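Local coordinates for microcompartments protein (Desulfitobacterium hafniense, PDB 3NWG), which is probably a shell protein of a bacterial microcompartment, carrying two BMC domains in one chain, as in the PduT group, at residues Glu18-Met23 / Tyr42-Cys47; Ile13-Glu18 / Ala65-Asp70. All coordinates share one frame; numbering follows the deposited sequence.

Contact 1. Residues Glu18-Met23 / Tyr42-Cys47; sequences EAADAM and YIVLIC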
loop_
_atom_site.group_PDB
_atom_site.type_symbol
_atom_site.label_atom_id
_atom_site.label_comp_id
_atom_site.label_asym_id
_atom_site.label_seq_id
_atom_site.Cartn_x
_atom_site.Cartn_y
_atom_site.Cartn_z
ATOM N N GLU A 18 -16.587 -13.447 -16.519
ATOM C CA GLU A 18 -17.107 -13.728 -17.845
ATOM C C GLU A 18 -18.273 -12.798 -18.121
ATOM O O GLU A 18 -18.448 -12.324 -19.251
ATOM C CB GLU A 18 -17.571 -15.180 -17.959
ATOM C CG GLU A 18 -17.960 -15.615 -19.371
ATOM C CD GLU A 18 -18.588 -17.020 -19.415
ATOM O OE1 GLU A 18 -19.506 -17.316 -18.616
ATOM O OE2 GLU A 18 -18.176 -17.847 -20.266
ATOM N N ALA A 19 -19.071 -12.538 -17.090
ATOM C CA ALA A 19 -20.206 -11.654 -17.255
ATOM C C ALA A 19 -19.696 -10.254 -17.574
ATOM O O ALA A 19 -20.249 -9.575 -18.439
ATOM C CB ALA A 19 -21.081 -11.652 -16.013
ATOM N N ALA A 20 -18.623 -9.840 -16.895
ATOM C CA ALA A 20 -18.074 -8.491 -17.065
ATOM C C ALA A 20 -17.557 -8.323 -18.480
ATOM O O ALA A 20 -17.703 -7.261 -19.078
ATOM C CB ALA A 20 -16.968 -8.214 -16.054
ATOM N N ASP A 21 -16.987 -9.390 -19.021
ATOM C CA ASP A 21 -16.453 -9.384 -20.371
ATOM C C ASP A 21 -17.563 -9.176 -21.391
ATOM O O ASP A 21 -17.402 -8.403 -22.327
ATOM C CB ASP A 21 -15.750 -10.708 -20.656
ATOM C CG ASP A 21 -15.013 -10.704 -21.982
ATOM O OD1 ASP A 21 -13.965 -10.025 -22.050
ATOM O OD2 ASP A 21 -15.469 -11.371 -22.951
ATOM N N ALA A 22 -18.672 -9.892 -21.200
ATOM C CA ALA A 22 -19.869 -9.766 -22.014
ATOM C C ALA A 22 -20.426 -8.342 -21.948
ATOM O O ALA A 22 -20.754 -7.748 -22.989
ATOM C CB ALA A 22 -20.913 -10.764 -21.563
HETATM N N MSE A 23 -20.502 -7.793 -20.732
HETATM C CA MSE A 23 -21.077 -6.462 -20.484
HETATM C C MSE A 23 -20.293 -5.328 -21.159
HETATM O O MSE A 23 -20.873 -4.402 -21.748
HETATM C CB MSE A 23 -21.174 -6.227 -18.980
HETATM C CG MSE A 23 -22.185 -7.152 -18.348
HETATM SE SE MSE A 23 -22.152 -7.291 -16.406
HETATM C CE MSE A 23 -23.012 -5.562 -15.994
ATOM N N TYR A 42 -19.522 -11.581 -6.851
ATOM C CA TYR A 42 -18.772 -10.704 -7.712
ATOM C C TYR A 42 -19.771 -9.690 -8.235
ATOM O O TYR A 42 -20.901 -10.040 -8.595
ATOM C CB TYR A 42 -18.182 -11.486 -8.866
ATOM C CG TYR A 42 -17.091 -10.747 -9.603
ATOM C CD1 TYR A 42 -15.775 -10.796 -9.156
ATOM C CD2 TYR A 42 -17.369 -10.006 -10.756
ATOM C CE1 TYR A 42 -14.771 -10.132 -9.823
ATOM C CE2 TYR A 42 -16.368 -9.342 -11.433
ATOM C CZ TYR A 42 -15.066 -9.408 -10.956
ATOM O OH TYR A 42 -14.047 -8.756 -11.611
ATOM N N ILE A 43 -19.371 -8.429 -8.255
ATOM C CA ILE A 43 -20.273 -7.390 -8.702
ATOM C C ILE A 43 -19.686 -6.645 -9.884
ATOM O O ILE A 43 -18.468 -6.452 -9.974
ATOM C CB ILE A 43 -20.680 -6.401 -7.552
ATOM C CG1 ILE A 43 -19.564 -5.402 -7.219
ATOM C CG2 ILE A 43 -21.149 -7.141 -6.309
ATOM C CD1 ILE A 43 -19.895 -3.976 -7.651
ATOM N N VAL A 44 -20.564 -6.252 -10.800
ATOM C CA VAL A 44 -20.159 -5.412 -11.914
ATOM C C VAL A 44 -21.064 -4.210 -11.967
ATOM O O VAL A 44 -22.292 -4.329 -11.925
ATOM C CB VAL A 44 -20.161 -6.170 -13.276
ATOM C CG1 VAL A 44 -19.641 -5.292 -14.393
ATOM C CG2 VAL A 44 -19.326 -7.445 -13.183
ATOM N N LEU A 45 -20.427 -3.052 -12.026
ATOM C CA LEU A 45 -21.113 -1.779 -12.178
ATOM C C LEU A 45 -20.581 -1.091 -13.417
ATOM O O LEU A 45 -19.367 -0.988 -13.623
ATOM C CB LEU A 45 -20.881 -0.871 -10.971
ATOM C CG LEU A 45 -21.588 -1.186 -9.661
ATOM C CD1 LEU A 45 -20.955 -0.381 -8.548
ATOM C CD2 LEU A 45 -23.070 -0.863 -9.755
ATOM N N ILE A 46 -21.506 -0.595 -14.222
ATOM C CA ILE A 46 -21.184 0.072 -15.474
ATOM C C ILE A 46 -22.085 1.286 -15.659
ATOM O O ILE A 46 -23.134 1.409 -15.012
ATOM C CB ILE A 46 -21.383 -0.881 -16.653
ATOM C CG1 ILE A 46 -22.708 -1.628 -16.469
ATOM C CG2 ILE A 46 -20.235 -1.883 -16.709
ATOM C CD1 ILE A 46 -23.499 -1.826 -17.710
ATOM N N CYS A 47 -21.672 2.184 -16.538
ATOM C CA CYS A 47 -22.477 3.347 -16.832
ATOM C C CYS A 47 -22.348 3.707 -18.310
ATOM O O CYS A 47 -21.305 3.501 -18.922
ATOM C CB CYS A 47 -22.060 4.524 -15.939
ATOM S SG CYS A 47 -20.538 5.345 -16.474
#
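Met-23, present as selenomethionine, reaches from helix 13-26 to Val-44 and Ile-46 on strand 42-48 and carries most of this buried, wholly apolar contact. Its CB and CG serve as the stalk: CG stands anti to the carbonyl carbon (chi1 -67°), and the chain then runs out toward the sheet. Met-23 SE is the first atom to touch, lying 3.8 Å from Val-44 CG1. A bend at chi3 (76°) turns the terminal methyl along the strand, where Met-23 CE fits between two residues on the same face, 3.7 Å from Val-44 CG1 and 4.0 Å from Ile-46 CG1. The Met-23 and Val-44 side chains lie alongside each other, pointing opposite ways, whereas Ile-46 is met at a slant. Val-44 has a second use: with its CG1 taken up by Met-23, the other branch, CG2, packs 3.8 Å from Ala-20 CB, one helical turn earlier. The small alanine lets the backbones come close, with Ala-20 CA 6.4 Å from Val-44 CA. The short axes run nearly parallel, 13° apart and 9.0 Å from each other. Val-8 on strand 4-10 also touches Met-23, and Leu-31 on strand 29-36 flanks Val-44. A helix laid along an antiparallel sheet of order 2-3-1-4, its apolar side turned inward, is the alpha/beta core of the BMC domain.

Contact 2. Residues Ile13-Glu18 / Ala65-Asp70; sequences IARGIE and AHSVLD
Arg-15, in the first turn of helix 13-26, leans over Ser-67 and Ala-65 in the turn that leads from helix 50-64 into strand 68-74 of the same BMC domain. The link is made by van der Waals contact. The stem of the arginine lies against the serine hydroxyl, with Ser-67 OG 3.6 Å from Arg-15 CB and equally near its CG. The chain bends at chi2 (-68°) and again at chi3 (-137°) as it runs outward, which leaves one face of the guanidinium over that same oxygen. Ser-67 OG sits 4.0 Å above the plane of the Arg-15 guanidinium, displaced toward its rim rather than over its centre. Farther out, Arg-15 NH2 comes 4.0 Å from Ala-65 N in an oblique approach, at the residue where the chain leaves helix 50-64 with positive phi.

The polar bonds lead elsewhere. Ser-67 OG is hydrogen-bonded to Ala-64 O, at the end of that helix, which ties the hydroxyl to its own turn. Arg-15 NE makes a long, weak ion pair with Asp-166 of the second subunit, whose Val-168 also packs on the arginine. Among backbone bonds, Ser-67 pairs with Asn-11, while the backbones of Leu-69 and Asp-70 share Glu-9 as their partner, forming a classic beta bulge. Within the turn, a weak bond of 3.4 Å runs from Val-68 N to Ala-65 O.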
loop_
_atom_site.group_PDB
_atom_site.type_symbol
_atom_site.label_atom_id
_atom_site.label_comp_id
_atom_site.label_asym_id
_atom_site.label_seq_id
_atom_site.Cartn_x
_atom_site.Cartn_y
_atom_site.Cartn_z
ATOM N N ILE A 13 -16.712 -15.592 -8.824
ATOM C CA ILE A 13 -15.681 -14.804 -9.483
ATOM C C ILE A 13 -15.592 -15.199 -10.977
ATOM O O ILE A 13 -15.731 -14.342 -11.863
ATOM C CB ILE A 13 -14.320 -14.937 -8.764
ATOM C CG1 ILE A 13 -14.359 -14.183 -7.421
ATOM C CG2 ILE A 13 -13.201 -14.376 -9.636
ATOM C CD1 ILE A 13 -14.851 -14.993 -6.213
ATOM N N ALA A 14 -15.409 -16.495 -11.241
ATOM C CA ALA A 14 -15.241 -16.990 -12.614
ATOM C C ALA A 14 -16.337 -16.456 -13.544
ATOM O O ALA A 14 -16.046 -15.760 -14.526
ATOM C CB ALA A 14 -15.180 -18.505 -12.643
ATOM N N ARG A 15 -17.587 -16.749 -13.195
ATOM C CA ARG A 15 -18.763 -16.261 -13.922
ATOM C C ARG A 15 -18.889 -14.750 -13.949
ATOM O O ARG A 15 -19.334 -14.189 -14.946
ATOM C CB ARG A 15 -20.041 -16.848 -13.321
ATOM C CG ARG A 15 -20.182 -18.346 -13.518
ATOM C CD ARG A 15 -20.408 -18.714 -14.979
ATOM N NE ARG A 15 -21.445 -19.744 -15.072
ATOM C CZ ARG A 15 -22.626 -19.568 -15.659
ATOM N NH1 ARG A 15 -23.512 -20.542 -15.679
ATOM N NH2 ARG A 15 -22.915 -18.419 -16.241
ATOM N N GLY A 16 -18.505 -14.100 -12.852
ATOM C CA GLY A 16 -18.550 -12.652 -12.748
ATOM C C GLY A 16 -17.578 -12.026 -13.725
ATOM O O GLY A 16 -17.877 -10.998 -14.345
ATOM N N ILE A 17 -16.407 -12.637 -13.870
ATOM C CA ILE A 17 -15.416 -12.139 -14.807
ATOM C C ILE A 17 -15.884 -12.345 -16.258
ATOM O O ILE A 17 -15.632 -11.498 -17.112
ATOM C CB ILE A 17 -14.046 -12.756 -14.534
ATOM C CG1 ILE A 17 -13.486 -12.169 -13.223
ATOM C CG2 ILE A 17 -13.093 -12.523 -15.694
ATOM C CD1 ILE A 17 -12.255 -12.908 -12.659
ATOM N N GLU A 18 -16.587 -13.447 -16.519
ATOM C CA GLU A 18 -17.107 -13.728 -17.845
ATOM C C GLU A 18 -18.273 -12.798 -18.121
ATOM O O GLU A 18 -18.448 -12.324 -19.251
ATOM C CB GLU A 18 -17.571 -15.180 -17.959
ATOM C CG GLU A 18 -17.960 -15.615 -19.371
ATOM C CD GLU A 18 -18.588 -17.020 -19.415
ATOM O OE1 GLU A 18 -19.506 -17.316 -18.616
ATOM O OE2 GLU A 18 -18.176 -17.847 -20.266
ATOM N N ALA A 65 -26.339 -16.332 -16.295
ATOM C CA ALA A 65 -27.474 -17.287 -16.152
ATOM C C ALA A 65 -27.945 -17.561 -14.700
ATOM O O ALA A 65 -28.462 -16.655 -14.047
ATOM C CB ALA A 65 -27.204 -18.609 -16.926
ATOM N N HIS A 66 -27.771 -18.783 -14.190
ATOM C CA HIS A 66 -28.312 -19.123 -12.858
ATOM C C HIS A 66 -27.488 -18.631 -11.649
ATOM O O HIS A 66 -27.932 -18.751 -10.488
ATOM C CB HIS A 66 -28.524 -20.621 -12.721
ATOM C CG HIS A 66 -29.584 -21.170 -13.619
ATOM N ND1 HIS A 66 -30.927 -21.111 -13.306
ATOM C CD2 HIS A 66 -29.498 -21.818 -14.807
ATOM C CE1 HIS A 66 -31.624 -21.699 -14.265
ATOM N NE2 HIS A 66 -30.780 -22.134 -15.188
ATOM N N SER A 67 -26.291 -18.107 -11.911
ATOM C CA SER A 67 -25.455 -17.590 -10.846
ATOM C C SER A 67 -25.626 -16.076 -10.694
ATOM O O SER A 67 -24.862 -15.425 -9.974
ATOM C CB SER A 67 -23.990 -17.992 -11.046
ATOM O OG SER A 67 -23.435 -17.372 -12.180
ATOM N N VAL A 68 -26.640 -15.520 -11.361
ATOM C CA VAL A 68 -27.000 -14.125 -11.136
ATOM C C VAL A 68 -27.749 -14.039 -9.809
ATOM O O VAL A 68 -28.673 -14.820 -9.538
ATOM C CB VAL A 68 -27.855 -13.546 -12.289
ATOM C CG1 VAL A 68 -28.122 -12.046 -12.079
ATOM C CG2 VAL A 68 -27.164 -13.774 -13.624
ATOM N N LEU A 69 -27.331 -13.109 -8.965
ATOM C CA LEU A 69 -28.000 -12.923 -7.698
ATOM C C LEU A 69 -28.894 -11.697 -7.777
ATOM O O LEU A 69 -29.990 -11.673 -7.198
ATOM C CB LEU A 69 -26.984 -12.802 -6.567
ATOM C CG LEU A 69 -26.128 -14.035 -6.286
ATOM C CD1 LEU A 69 -25.127 -13.688 -5.218
ATOM C CD2 LEU A 69 -26.974 -15.252 -5.891
ATOM N N ASP A 70 -28.426 -10.698 -8.522
ATOM C CA ASP A 70 -29.177 -9.471 -8.733
ATOM C C ASP A 70 -28.660 -8.736 -9.976
ATOM O O ASP A 70 -27.450 -8.752 -10.281
ATOM C CB ASP A 70 -29.079 -8.575 -7.485
ATOM C CG ASP A 70 -30.182 -7.508 -7.411
ATOM O OD1 ASP A 70 -31.248 -7.651 -8.071
ATOM O OD2 ASP A 70 -29.974 -6.520 -6.663
#

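Helix 13-26 serves both contacts, whose centres lie 9 Å apart: contact 2 uses its first turns at the surface, contact 1 its later turns against the face of the sheet, and Glu-18 belongs to both ranges. They touch directly, the ring atom Tyr-42 CD2 lying 3.5 Å from Gly-16 CA; Tyr-42 OH, 3.8 Å from Ile-17 CG1, is hydrogen-bonded to a glycerol, probably from the crystallisation liquor. Strand 42-48 and strand 68-74, which the turn of contact 2 leads into, flank strand 4-10, one on each side. Glu-101 of the second subunit accepts a hydrogen bond from Ile-13 N, and His-174 N of that subunit is hydrogen-bonded to Asp-21 OD1, so both contacts lie beside a subunit interface.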